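PDB 4UQW: protein CLPV1 from Pseudomonas aeruginosa, which probably serves as the ATPase of a type VI secretion system, disassembling the contracted TssB-TssC sheath, with the N domain present here likely taking part in sheath recognition. Local coordinates for residues Arg8-Phe12 with Asp89-Glu95; Leu11-Leu15 with Val98-Trp102; Asp52-Ile58 with Tyr155-Glu161. All blocks are in the same frame, centred on the assembly; numbering follows the deposited sequence.

Contact 1 of 3, residues Arg8-Phe12 with Asp89-Glu95; sequences RVALF and DLSSHVE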
ATOM      1  N   ARG A   8     -16.098   5.292   2.701  1.00 14.72           N
ATOM      2  CA  ARG A   8     -14.655   5.414   2.894  1.00 15.29           C
ATOM      3  C   ARG A   8     -14.303   5.606   4.374  1.00 16.16           C
ATOM      4  O   ARG A   8     -13.269   5.120   4.856  1.00 15.09           O
ATOM      5  CB  ARG A   8     -14.080   6.584   2.088  1.00 14.44           C
ATOM      6  CG  ARG A   8     -14.023   6.252   0.580  1.00 15.62           C
ATOM      7  CD  ARG A   8     -13.488   7.487  -0.107  1.00 18.10           C
ATOM      8  NE  ARG A   8     -13.232   7.173  -1.515  1.00 17.95           N
ATOM      9  CZ  ARG A   8     -12.974   8.084  -2.435  1.00 18.97           C
ATOM     10  NH1 ARG A   8     -12.889   9.367  -2.089  1.00 20.69           N
ATOM     11  NH2 ARG A   8     -12.717   7.708  -3.698  1.00 19.97           N
ATOM     12  N   VAL A   9     -15.131   6.345   5.116  1.00 13.47           N
ATOM     13  CA  VAL A   9     -14.766   6.579   6.514  1.00 15.66           C
ATOM     14  C   VAL A   9     -14.672   5.265   7.294  1.00 15.75           C
ATOM     15  O   VAL A   9     -13.793   5.084   8.163  1.00 15.20           O
ATOM     16  CB  VAL A   9     -15.764   7.601   7.198  1.00 15.06           C
ATOM     17  CG1 VAL A   9     -17.218   7.123   7.132  1.00 18.71           C
ATOM     18  CG2 VAL A   9     -15.351   7.861   8.631  1.00 15.13           C
ATOM     19  N   ALA A  10     -15.572   4.331   6.995  1.00 13.88           N
ATOM     20  CA  ALA A  10     -15.492   3.020   7.653  1.00 13.95           C
ATOM     21  C   ALA A  10     -14.326   2.176   7.141  1.00 13.68           C
ATOM     22  O   ALA A  10     -13.615   1.539   7.954  1.00 15.18           O
ATOM     23  CB  ALA A  10     -16.820   2.228   7.425  1.00 13.67           C
ATOM     24  N   LEU A  11     -14.142   2.160   5.830  1.00 13.09           N
ATOM     25  CA  LEU A  11     -13.107   1.335   5.207  1.00 15.40           C
ATOM     26  C   LEU A  11     -11.705   1.807   5.637  1.00 14.53           C
ATOM     27  O   LEU A  11     -10.892   1.052   6.196  1.00 14.70           O
ATOM     28  CB  LEU A  11     -13.278   1.405   3.677  1.00 15.30           C
ATOM     29  CG  LEU A  11     -12.218   0.713   2.845  1.00 13.82           C
ATOM     30  CD1 LEU A  11     -12.217  -0.791   3.085  1.00 16.23           C
ATOM     31  CD2 LEU A  11     -12.475   1.100   1.346  1.00 18.49           C
ATOM     32  N   PHE A  12     -11.414   3.098   5.362  1.00 14.37           N
ATOM     33  CA  PHE A  12     -10.097   3.626   5.720  1.00 13.11           C
ATOM     34  C   PHE A  12      -9.907   3.740   7.216  1.00 13.74           C
ATOM     35  O   PHE A  12      -8.781   3.714   7.688  1.00 14.92           O
ATOM     36  CB  PHE A  12      -9.900   5.018   5.051  1.00 13.64           C
ATOM     37  CG  PHE A  12      -9.643   4.893   3.567  1.00 15.57           C
ATOM     38  CD1 PHE A  12     -10.685   4.660   2.668  1.00 17.33           C
ATOM     39  CD2 PHE A  12      -8.310   4.910   3.061  1.00 15.67           C
ATOM     40  CE1 PHE A  12     -10.445   4.485   1.265  1.00 17.25           C
ATOM     41  CE2 PHE A  12      -8.049   4.706   1.677  1.00 16.88           C
ATOM     42  CZ  PHE A  12      -9.116   4.482   0.781  1.00 16.55           C
ATOM     43  N   ASP A  89      -8.906  12.653  -6.593  1.00 18.98           N
ATOM     44  CA  ASP A  89      -9.648  11.574  -5.919  1.00 17.04           C
ATOM     45  C   ASP A  89      -8.701  10.414  -5.627  1.00 14.78           C
ATOM     46  O   ASP A  89      -7.566  10.413  -6.021  1.00 16.62           O
ATOM     47  CB  ASP A  89     -10.854  11.076  -6.771  1.00 19.97           C
ATOM     48  CG  ASP A  89     -12.024  10.590  -5.933  1.00 23.17           C
ATOM     49  OD1 ASP A  89     -11.834  10.242  -4.769  1.00 20.78           O
ATOM     50  OD2 ASP A  89     -13.181  10.620  -6.407  1.00 30.11           O
ATOM     51  N   LEU A  90      -9.238   9.426  -4.894  1.00 16.98           N
ATOM     52  CA  LEU A  90      -8.455   8.195  -4.649  1.00 16.33           C
ATOM     53  C   LEU A  90      -8.632   7.212  -5.763  1.00 16.27           C
ATOM     54  O   LEU A  90      -9.718   7.082  -6.272  1.00 18.64           O
ATOM     55  CB  LEU A  90      -8.922   7.502  -3.382  1.00 17.26           C
ATOM     56  CG  LEU A  90      -8.918   8.396  -2.153  1.00 15.95           C
ATOM     57  CD1 LEU A  90      -9.569   7.575  -0.944  1.00 18.95           C
ATOM     58  CD2 LEU A  90      -7.545   8.929  -1.766  1.00 19.98           C
ATOM     59  N   SER A  91      -7.553   6.549  -6.198  1.00 15.13           N
ATOM     60  CA  SER A  91      -7.667   5.413  -7.100  1.00 17.39           C
ATOM     61  C   SER A  91      -8.562   4.281  -6.542  1.00 16.14           C
ATOM     62  O   SER A  91      -8.459   3.940  -5.355  1.00 16.17           O
ATOM     63  CB  SER A  91      -6.275   4.831  -7.319  1.00 17.69           C
ATOM     64  OG  SER A  91      -6.306   3.637  -8.120  1.00 18.74           O
ATOM     65  N   SER A  92      -9.348   3.671  -7.424  1.00 15.49           N
ATOM     66  CA  SER A  92     -10.097   2.509  -7.010  1.00 15.42           C
ATOM     67  C   SER A  92      -9.160   1.446  -6.423  1.00 16.10           C
ATOM     68  O   SER A  92      -9.533   0.707  -5.515  1.00 15.40           O
ATOM     69  CB  SER A  92     -10.888   1.959  -8.199  1.00 16.72           C
ATOM     70  OG  SER A  92     -11.624   0.813  -7.835  1.00 18.79           O
ATOM     71  N   HIS A  93      -7.936   1.293  -6.943  1.00 15.91           N
ATOM     72  CA  HIS A  93      -7.056   0.275  -6.377  1.00 15.19           C
ATOM     73  C   HIS A  93      -6.653   0.550  -4.950  1.00 14.68           C
ATOM     74  O   HIS A  93      -6.348  -0.394  -4.199  1.00 14.24           O
ATOM     75  CB  HIS A  93      -5.783   0.127  -7.255  1.00 15.75           C
ATOM     76  CG  HIS A  93      -6.030  -0.651  -8.518  1.00 18.24           C
ATOM     77  ND1 HIS A  93      -5.154  -0.616  -9.582  1.00 23.29           N
ATOM     78  CD2 HIS A  93      -7.038  -1.485  -8.878  1.00 19.39           C
ATOM     79  CE1 HIS A  93      -5.593  -1.422 -10.529  1.00 19.63           C
ATOM     80  NE2 HIS A  93      -6.724  -1.980 -10.127  1.00 27.18           N
ATOM     81  N   VAL A  94      -6.615   1.824  -4.524  1.00 13.75           N
ATOM     82  CA  VAL A  94      -6.259   2.105  -3.152  1.00 14.11           C
ATOM     83  C   VAL A  94      -7.438   1.642  -2.246  1.00 16.92           C
ATOM     84  O   VAL A  94      -7.203   0.958  -1.218  1.00 14.06           O
ATOM     85  CB  VAL A  94      -5.978   3.621  -2.983  1.00 13.26           C
ATOM     86  CG1 VAL A  94      -5.999   4.025  -1.514  1.00 14.48           C
ATOM     87  CG2 VAL A  94      -4.625   3.906  -3.610  1.00 17.60           C
ATOM     88  N   GLU A  95      -8.683   1.927  -2.649  1.00 15.58           N
ATOM     89  CA  GLU A  95      -9.867   1.442  -1.887  1.00 14.52           C
ATOM     90  C   GLU A  95      -9.823  -0.088  -1.824  1.00 14.34           C
ATOM     91  O   GLU A  95     -10.051  -0.683  -0.769  1.00 15.16           O
ATOM     92  CB  GLU A  95     -11.225   1.844  -2.506  1.00 14.38           C
ATOM     93  CG  GLU A  95     -11.413   3.361  -2.569  1.00 18.35           C
ATOM     94  CD  GLU A  95     -12.755   3.694  -3.208  1.00 21.00           C
ATOM     95  OE1 GLU A  95     -13.386   2.820  -3.870  1.00 21.45           O
ATOM     96  OE2 GLU A  95     -13.223   4.819  -3.064  1.00 19.85           O
TER

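Contact 2 of 3, residues Leu11-Leu15 with Val98-Trp102; sequences LFGKL and VERGW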
ATOM      1  N   LEU A  11     -14.142   2.160   5.830  1.00 13.09           N
ATOM      2  CA  LEU A  11     -13.107   1.335   5.207  1.00 15.40           C
ATOM      3  C   LEU A  11     -11.705   1.807   5.637  1.00 14.53           C
ATOM      4  O   LEU A  11     -10.892   1.052   6.196  1.00 14.70           O
ATOM      5  CB  LEU A  11     -13.278   1.405   3.677  1.00 15.30           C
ATOM      6  CG  LEU A  11     -12.218   0.713   2.845  1.00 13.82           C
ATOM      7  CD1 LEU A  11     -12.217  -0.791   3.085  1.00 16.23           C
ATOM      8  CD2 LEU A  11     -12.475   1.100   1.346  1.00 18.49           C
ATOM      9  N   PHE A  12     -11.414   3.098   5.362  1.00 14.37           N
ATOM     10  CA  PHE A  12     -10.097   3.626   5.720  1.00 13.11           C
ATOM     11  C   PHE A  12      -9.907   3.740   7.216  1.00 13.74           C
ATOM     12  O   PHE A  12      -8.781   3.714   7.688  1.00 14.92           O
ATOM     13  CB  PHE A  12      -9.900   5.018   5.051  1.00 13.64           C
ATOM     14  CG  PHE A  12      -9.643   4.893   3.567  1.00 15.57           C
ATOM     15  CD1 PHE A  12     -10.685   4.660   2.668  1.00 17.33           C
ATOM     16  CD2 PHE A  12      -8.310   4.910   3.061  1.00 15.67           C
ATOM     17  CE1 PHE A  12     -10.445   4.485   1.265  1.00 17.25           C
ATOM     18  CE2 PHE A  12      -8.049   4.706   1.677  1.00 16.88           C
ATOM     19  CZ  PHE A  12      -9.116   4.482   0.781  1.00 16.55           C
ATOM     20  N   GLY A  13     -11.019   3.825   7.955  1.00 13.71           N
ATOM     21  CA  GLY A  13     -10.985   3.847   9.409  1.00 15.04           C
ATOM     22  C   GLY A  13     -10.355   2.574   9.981  1.00 16.83           C
ATOM     23  O   GLY A  13      -9.885   2.609  11.138  1.00 18.86           O
ATOM     24  N   LYS A  14     -10.276   1.486   9.194  1.00 13.23           N
ATOM     25  CA  LYS A  14      -9.603   0.304   9.712  1.00 13.93           C
ATOM     26  C   LYS A  14      -8.069   0.379   9.651  1.00 14.08           C
ATOM     27  O   LYS A  14      -7.385  -0.440  10.263  1.00 15.52           O
ATOM     28  CB  LYS A  14     -10.025  -0.941   8.923  1.00 14.15           C
ATOM     29  CG  LYS A  14     -11.518  -1.260   9.062  1.00 13.51           C
ATOM     30  CD  LYS A  14     -11.860  -1.496  10.561  1.00 16.80           C
ATOM     31  CE  LYS A  14     -13.302  -2.070  10.630  1.00 14.60           C
ATOM     32  NZ  LYS A  14     -13.791  -2.275  12.066  1.00 17.76           N
ATOM     33  N   LEU A  15      -7.515   1.355   8.929  1.00 13.91           N
ATOM     34  CA  LEU A  15      -6.066   1.487   8.816  1.00 14.45           C
ATOM     35  C   LEU A  15      -5.427   1.845  10.152  1.00 15.29           C
ATOM     36  O   LEU A  15      -6.024   2.619  10.942  1.00 17.50           O
ATOM     37  CB  LEU A  15      -5.697   2.566   7.794  1.00 13.74           C
ATOM     38  CG  LEU A  15      -6.076   2.240   6.344  1.00 12.62           C
ATOM     39  CD1 LEU A  15      -5.775   3.416   5.489  1.00 14.72           C
ATOM     40  CD2 LEU A  15      -5.308   1.036   5.767  1.00 15.08           C
ATOM     41  N   VAL A  98      -7.323  -1.543   0.608  1.00 13.57           N
ATOM     42  CA  VAL A  98      -7.699  -1.471   2.019  1.00 12.51           C
ATOM     43  C   VAL A  98      -8.708  -2.577   2.311  1.00 12.83           C
ATOM     44  O   VAL A  98      -8.576  -3.236   3.362  1.00 14.97           O
ATOM     45  CB  VAL A  98      -8.297  -0.093   2.370  1.00 12.11           C
ATOM     46  CG1 VAL A  98      -8.705  -0.061   3.876  1.00 13.63           C
ATOM     47  CG2 VAL A  98      -7.246   1.017   2.137  1.00 14.59           C
ATOM     48  N   GLU A  99      -9.699  -2.795   1.430  1.00 12.54           N
ATOM     49  CA  GLU A  99     -10.664  -3.896   1.697  1.00 12.87           C
ATOM     50  C   GLU A  99      -9.932  -5.248   1.840  1.00 15.10           C
ATOM     51  O   GLU A  99     -10.241  -6.019   2.771  1.00 14.77           O
ATOM     52  CB  GLU A  99     -11.723  -3.948   0.582  1.00 15.35           C
ATOM     53  CG  GLU A  99     -12.743  -5.028   0.880  1.00 16.16           C
ATOM     54  CD  GLU A  99     -13.817  -5.150  -0.178  1.00 26.87           C
ATOM     55  OE1 GLU A  99     -14.475  -4.141  -0.505  1.00 32.11           O
ATOM     56  OE2 GLU A  99     -13.948  -6.258  -0.640  1.00 32.18           O
ATOM     57  N   ARG A 100      -9.049  -5.571   0.899  1.00 13.98           N
ATOM     58  CA  ARG A 100      -8.362  -6.853   0.999  1.00 13.73           C
ATOM     59  C   ARG A 100      -7.449  -6.913   2.204  1.00 13.38           C
ATOM     60  O   ARG A 100      -7.332  -7.986   2.832  1.00 15.04           O
ATOM     61  CB  ARG A 100      -7.543  -7.122  -0.271  1.00 15.11           C
ATOM     62  CG  ARG A 100      -8.375  -6.998  -1.554  1.00 14.70           C
ATOM     63  CD  ARG A 100      -9.678  -7.838  -1.545  1.00 19.33           C
ATOM     64  NE  ARG A 100      -9.482  -9.236  -1.290  1.00 23.48           N
ATOM     65  CZ  ARG A 100     -10.492  -9.975  -0.785  1.00 25.97           C
ATOM     66  NH1 ARG A 100     -11.681  -9.396  -0.589  1.00 29.95           N
ATOM     67  NH2 ARG A 100     -10.327 -11.246  -0.525  1.00 28.59           N
ATOM     68  N   GLY A 101      -6.806  -5.794   2.590  1.00 13.05           N
ATOM     69  CA  GLY A 101      -6.006  -5.810   3.815  1.00 13.61           C
ATOM     70  C   GLY A 101      -6.863  -6.044   5.043  1.00 13.85           C
ATOM     71  O   GLY A 101      -6.389  -6.703   5.978  1.00 14.18           O
ATOM     72  N   TRP A 102      -8.064  -5.462   5.054  1.00 14.27           N
ATOM     73  CA  TRP A 102      -9.009  -5.738   6.157  1.00 13.79           C
ATOM     74  C   TRP A 102      -9.415  -7.209   6.172  1.00 13.26           C
ATOM     75  O   TRP A 102      -9.479  -7.812   7.278  1.00 14.51           O
ATOM     76  CB  TRP A 102     -10.246  -4.850   6.021  1.00 13.83           C
ATOM     77  CG  TRP A 102     -11.364  -5.203   7.002  1.00 13.24           C
ATOM     78  CD1 TRP A 102     -12.625  -5.608   6.660  1.00 14.70           C
ATOM     79  CD2 TRP A 102     -11.318  -5.207   8.450  1.00 14.01           C
ATOM     80  NE1 TRP A 102     -13.394  -5.850   7.798  1.00 15.11           N
ATOM     81  CE2 TRP A 102     -12.599  -5.618   8.892  1.00 13.69           C
ATOM     82  CE3 TRP A 102     -10.324  -4.909   9.389  1.00 14.17           C
ATOM     83  CZ2 TRP A 102     -12.943  -5.727  10.240  1.00 16.02           C
ATOM     84  CZ3 TRP A 102     -10.658  -5.036  10.759  1.00 16.04           C
ATOM     85  CH2 TRP A 102     -11.948  -5.416  11.144  1.00 16.73           C
TER

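Contact 3 of 3, residues Asp52-Ile58 with Tyr155-Glu161; sequences DSDLHQI and YVGASPE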
ATOM      1  N   ASP A  52      10.936   3.450   9.062  1.00 20.41           N
ATOM      2  CA  ASP A  52      10.703   2.007   9.062  1.00 17.92           C
ATOM      3  C   ASP A  52       9.217   1.742   8.938  1.00 19.27           C
ATOM      4  O   ASP A  52       8.388   2.633   9.186  1.00 18.87           O
ATOM      5  CB  ASP A  52      11.279   1.385  10.343  1.00 21.36           C
ATOM      6  CG  ASP A  52      11.497  -0.130  10.245  1.00 22.46           C
ATOM      7  OD1 ASP A  52      11.565  -0.705   9.140  1.00 21.51           O
ATOM      8  OD2 ASP A  52      11.652  -0.757  11.334  1.00 26.80           O
ATOM      9  N   SER A  53       8.881   0.510   8.568  1.00 17.54           N
ATOM     10  CA  SER A  53       7.503   0.071   8.384  1.00 16.08           C
ATOM     11  C   SER A  53       7.496  -1.420   8.076  1.00 16.91           C
ATOM     12  O   SER A  53       8.567  -2.001   7.847  1.00 17.43           O
ATOM     13  CB  SER A  53       6.804   0.793   7.234  1.00 16.36           C
ATOM     14  OG  SER A  53       7.388   0.352   5.985  1.00 17.12           O
ATOM     15  N   ASP A  54       6.314  -2.025   8.009  1.00 16.21           N
ATOM     16  CA  ASP A  54       6.257  -3.418   7.555  1.00 14.55           C
ATOM     17  C   ASP A  54       6.794  -3.520   6.132  1.00 16.48           C
ATOM     18  O   ASP A  54       7.433  -4.504   5.791  1.00 17.72           O
ATOM     19  CB  ASP A  54       4.821  -3.949   7.477  1.00 16.37           C
ATOM     20  CG  ASP A  54       4.165  -4.118   8.801  1.00 16.18           C
ATOM     21  OD1 ASP A  54       4.857  -4.050   9.852  1.00 16.62           O
ATOM     22  OD2 ASP A  54       2.953  -4.392   8.743  1.00 15.34           O
ATOM     23  N   LEU A  55       6.477  -2.534   5.293  1.00 16.69           N
ATOM     24  CA  LEU A  55       6.933  -2.590   3.911  1.00 16.74           C
ATOM     25  C   LEU A  55       8.481  -2.597   3.837  1.00 17.83           C
ATOM     26  O   LEU A  55       9.088  -3.352   3.036  1.00 17.49           O
ATOM     27  CB  LEU A  55       6.337  -1.387   3.116  1.00 15.69           C
ATOM     28  CG  LEU A  55       6.645  -1.390   1.637  1.00 20.64           C
ATOM     29  CD1 LEU A  55       6.181  -2.694   0.908  1.00 21.68           C
ATOM     30  CD2 LEU A  55       5.847  -0.233   1.032  1.00 23.78           C
ATOM     31  N   HIS A  56       9.160  -1.751   4.640  1.00 15.72           N
ATOM     32  CA  HIS A  56      10.610  -1.776   4.660  1.00 16.14           C
ATOM     33  C   HIS A  56      11.131  -3.154   4.968  1.00 18.34           C
ATOM     34  O   HIS A  56      12.116  -3.627   4.350  1.00 21.28           O
ATOM     35  CB  HIS A  56      11.214  -0.838   5.713  1.00 18.61           C
ATOM     36  CG  HIS A  56      11.043   0.636   5.464  1.00 17.84           C
ATOM     37  ND1 HIS A  56       9.823   1.283   5.521  1.00 20.39           N
ATOM     38  CD2 HIS A  56      11.978   1.613   5.270  1.00 24.12           C
ATOM     39  CE1 HIS A  56      10.008   2.588   5.362  1.00 21.72           C
ATOM     40  NE2 HIS A  56      11.304   2.811   5.209  1.00 25.34           N
ATOM     41  N   GLN A  57      10.576  -3.751   6.022  1.00 17.68           N
ATOM     42  CA  GLN A  57      11.080  -5.033   6.482  1.00 16.38           C
ATOM     43  C   GLN A  57      10.762  -6.154   5.521  1.00 18.14           C
ATOM     44  O   GLN A  57      11.592  -7.043   5.335  1.00 20.11           O
ATOM     45  CB  GLN A  57      10.498  -5.344   7.882  1.00 18.52           C
ATOM     46  CG  GLN A  57      11.004  -4.288   8.883  1.00 18.77           C
ATOM     47  CD  GLN A  57      12.533  -4.316   8.983  1.00 24.41           C
ATOM     48  OE1 GLN A  57      13.146  -5.380   9.028  1.00 25.51           O
ATOM     49  NE2 GLN A  57      13.154  -3.151   8.952  1.00 26.03           N
ATOM     50  N   ILE A  58       9.561  -6.141   4.940  1.00 15.96           N
ATOM     51  CA  ILE A  58       9.189  -7.142   3.939  1.00 16.93           C
ATOM     52  C   ILE A  58      10.117  -7.040   2.717  1.00 18.28           C
ATOM     53  O   ILE A  58      10.552  -8.064   2.205  1.00 20.78           O
ATOM     54  CB  ILE A  58       7.724  -6.962   3.549  1.00 16.04           C
ATOM     55  CG1 ILE A  58       6.829  -7.429   4.710  1.00 15.77           C
ATOM     56  CG2 ILE A  58       7.376  -7.754   2.280  1.00 18.79           C
ATOM     57  CD1 ILE A  58       5.335  -6.999   4.548  1.00 16.62           C
ATOM     58  N   TYR A 155       9.003 -11.869   8.708  1.00 21.39           N
ATOM     59  CA  TYR A 155       9.178 -10.857   7.664  1.00 18.53           C
ATOM     60  C   TYR A 155       9.105  -9.437   8.210  1.00 23.40           C
ATOM     61  O   TYR A 155       9.840  -8.571   7.725  1.00 24.35           O
ATOM     62  CB  TYR A 155       8.160 -11.070   6.506  1.00 17.21           C
ATOM     63  CG  TYR A 155       8.669 -12.103   5.528  1.00 21.03           C
ATOM     64  CD1 TYR A 155       8.641 -13.457   5.848  1.00 28.86           C
ATOM     65  CD2 TYR A 155       9.198 -11.720   4.303  1.00 28.93           C
ATOM     66  CE1 TYR A 155       9.154 -14.406   4.984  1.00 34.39           C
ATOM     67  CE2 TYR A 155       9.686 -12.686   3.413  1.00 28.02           C
ATOM     68  CZ  TYR A 155       9.661 -14.004   3.764  1.00 41.19           C
ATOM     69  OH  TYR A 155      10.168 -14.956   2.898  1.00 45.75           O
ATOM     70  N   VAL A 156       8.288  -9.164   9.235  1.00 20.44           N
ATOM     71  CA  VAL A 156       8.163  -7.765   9.607  1.00 17.26           C
ATOM     72  C   VAL A 156       9.099  -7.379  10.755  1.00 20.47           C
ATOM     73  O   VAL A 156       9.228  -6.187  11.032  1.00 19.60           O
ATOM     74  CB  VAL A 156       6.733  -7.341   9.950  1.00 16.36           C
ATOM     75  CG1 VAL A 156       5.792  -7.559   8.736  1.00 17.38           C
ATOM     76  CG2 VAL A 156       6.178  -8.127  11.198  1.00 18.14           C
ATOM     77  N   GLY A 157       9.757  -8.353  11.393  1.00 18.73           N
ATOM     78  CA  GLY A 157      10.824  -8.044  12.356  1.00 23.32           C
ATOM     79  C   GLY A 157      10.383  -7.071  13.440  1.00 20.96           C
ATOM     80  O   GLY A 157       9.387  -7.304  14.130  1.00 21.91           O
ATOM     81  N   ALA A 158      11.140  -5.979  13.606  1.00 21.16           N
ATOM     82  CA  ALA A 158      10.835  -5.029  14.676  1.00 21.70           C
ATOM     83  C   ALA A 158      10.127  -3.777  14.128  1.00 21.39           C
ATOM     84  O   ALA A 158      10.233  -2.682  14.707  1.00 21.95           O
ATOM     85  CB  ALA A 158      12.135  -4.642  15.446  1.00 23.58           C
ATOM     86  N   SER A 159       9.330  -3.959  13.086  1.00 18.79           N
ATOM     87  CA  SER A 159       8.548  -2.845  12.544  1.00 17.07           C
ATOM     88  C   SER A 159       7.791  -2.049  13.594  1.00 18.90           C
ATOM     89  O   SER A 159       7.255  -2.617  14.524  1.00 19.66           O
ATOM     90  CB  SER A 159       7.526  -3.410  11.559  1.00 15.78           C
ATOM     91  OG  SER A 159       6.573  -2.409  11.142  1.00 18.22           O
ATOM     92  N   PRO A 160       7.716  -0.717  13.431  1.00 18.50           N
ATOM     93  CA  PRO A 160       6.931   0.077  14.374  1.00 22.90           C
ATOM     94  C   PRO A 160       5.446  -0.231  14.295  1.00 23.12           C
ATOM     95  O   PRO A 160       4.721   0.228  15.173  1.00 23.53           O
ATOM     96  CB  PRO A 160       7.204   1.523  13.933  1.00 22.23           C
ATOM     97  CG  PRO A 160       7.534   1.398  12.489  1.00 22.04           C
ATOM     98  CD  PRO A 160       8.294   0.106  12.348  1.00 19.78           C
ATOM     99  N   GLU A 161       4.990  -0.982  13.288  1.00 17.85           N
ATOM    100  CA  GLU A 161       3.564  -1.302  13.239  1.00 16.03           C
ATOM    101  C   GLU A 161       3.257  -2.478  14.182  1.00 20.48           C
ATOM    102  O   GLU A 161       2.116  -2.902  14.288  1.00 18.94           O
ATOM    103  CB  GLU A 161       3.152  -1.616  11.812  1.00 16.81           C
ATOM    104  CG  GLU A 161       3.451  -0.414  10.905  1.00 16.45           C
ATOM    105  CD  GLU A 161       2.968  -0.699   9.505  1.00 15.79           C
ATOM    106  OE1 GLU A 161       1.744  -0.725   9.241  1.00 15.13           O
ATOM    107  OE2 GLU A 161       3.830  -0.860   8.578  1.00 16.02           O
TER
HETATM  108  O   HOH W   1      11.679   0.108  13.806  1.00 36.90           O
HETATM  109  O   HOH W   2      13.423  -5.494  12.129  1.00 27.19           O

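Contact 1 of 3, residues Arg8-Phe12 with Asp89-Glu95
Arg8 reaches from helix 8-12 to two acids of the facing segment, Asp89, which opens strand 89-90, and Glu95 in the first turn of helix 92-108, and the three form a salt-bridge network. The guanidinium takes Glu95 side-on and Asp89 end-on, each through a single oxygen. NE of Arg8 donates to the anti lone pair of OE2 of Glu95 at 2.8 Å, and NH2 of Arg8 adds a second bond to the same OE2 at 3.0 Å. On the other flank NH1 and NH2 of Arg8 converge on OD1 of Asp89, the NH2 bond measuring 2.9 Å and coming from above the carboxylate plane. All four bonds lie close to the guanidinium plane, while both carboxylates stand steeply to it, that of Asp89 by 81°. Asp89 OD1 also accepts from Leu90 N, so three N-H groups grip this one atom and hold the carboxylate in place. Arginine suits the position because its extended chain carries a flat group whose N-H bonds point to two sides, four of them used here by two acids.

The apolar contacts centre on Leu90 and Phe12, a branched side chain and a flat ring that pack between the helices and the guanidinium. Leu90 CD1 sits over the centre of one guanidinium face, 3.7 Å above the plane, and also touches CZ of Phe12 at 3.6 Å. With CG anti to its carbonyl carbon (chi1 -74°), Phe12 sends its ring towards helix 92-108, where Val94 CG1 meets the ring edge, 3.9 Å from CE2 of Phe12. Leu11 CD2 packs near the backbone O of Glu95.

Helix 92-108 starts here with Ser91 as its N-cap, the OG accepting from His93 N. Arg8, Phe12 and Leu90, together with Tyr20, line the pocket that holds benzamidine, probably a crystallisation additive, in this Clp-type N domain.

Contact 2 of 3, residues Leu11-Leu15 with Val98-Trp102
Val98 is the centre of this contact, pressed from helix 92-108 against Leu11 and Phe12 of helix 8-12 and the type I turn from Phe12 to Leu15. Its two methyls divide the work. CG1 of Val98 lies 3.4 Å from the carbonyl O of Leu11 and also meets CD1 of Leu11, at 3.7 Å. CG2 of Val98 sits over one face of the Phe12 ring, a CH-pi contact 4.2 Å from the centroid, and CD2 of Leu15 closes in on both methyls. A short branched valine suits this tight spot, since it fills both directions at once; Trp43 of helix 40-49 covers it further.

The outer part is nearer solvent and built differently. Lys14, partly exposed like Trp102, bends at chi2 (-59°), which lays its aliphatic chain over the face of the indole. CE of Lys14 stands 3.7 Å from the centroid of the six-membered ring of Trp102, only 16° off the normal, while CG and CD lie nearer the CE3 and CZ3 atoms of that ring. Lysine suits a rim position, greasy where it crosses the ring and charged at the end. Val114 touches both residues. This is helix-to-turn packing of a mainly helical Clp-type N domain, with a lysine-tryptophan CH-pi contact at its rim.

Contact 3 of 3, residues Asp52-Ile58 with Tyr155-Glu161
Asp54 is gripped by the C-terminal tail, which packs on the first turn of helix 54-61: Ser53 is the N-cap, and a type II' turn from Val156 to Ser159 brings the tail alongside. From CB outward, each atom of Asp54 has its own neighbours. Its CB lies 3.9 Å from CG1 of Val156 and 3.4 Å from OE2 of Glu161. CG then stacks against the carboxylate of Glu161, the two planes 18° apart. At the tip OD1 accepts from OG of Ser159 at 2.7 Å, while OD2 turns to Arg115, in a salt bridge, and to Gly117 N. These donors probably offset the closeness of two acids. Glu161 OE2 in turn accepts from the backbone N of Asp54 in a nearly straight bond (171°) and from Thr116 OG1, so a carboxylate here meets the N-H end of the helix.

Glycine suits position 157, where phi is positive just past helix 152-156. CB and CG of Gln57 touch the carbonyl oxygens of Tyr155 and Val156, and Ile58 packs beside Val156. Ser159 also makes an ST turn, its OG accepting from Glu161 N. One water bridges the segments by donating to OD2 of Asp52 at 2.6 Å and to the carbonyl O of Ala158 at 3.3 Å.

How the contacts relate
From the N terminus, helix 8-12 and the turn after it supply the first segments of contacts 1 and 2, which share Leu11 and Phe12 and have centres 8 Å apart. Contact 1 closes its loop at strand 89-90 and the first turn of helix 92-108, contact 2 one to two turns further along that helix; because the starting segments overlap, the two run almost together. Before reaching helix 92-108 the chain passes 52-58, which pairs only later with 155-161. Contact 3 therefore crosses the other two. It lies on the opposite side of the chain's centre from contact 1, about 23 Å between centres, and ties the start of helix 54-61 to the end of helix 152-156 and the tail after it.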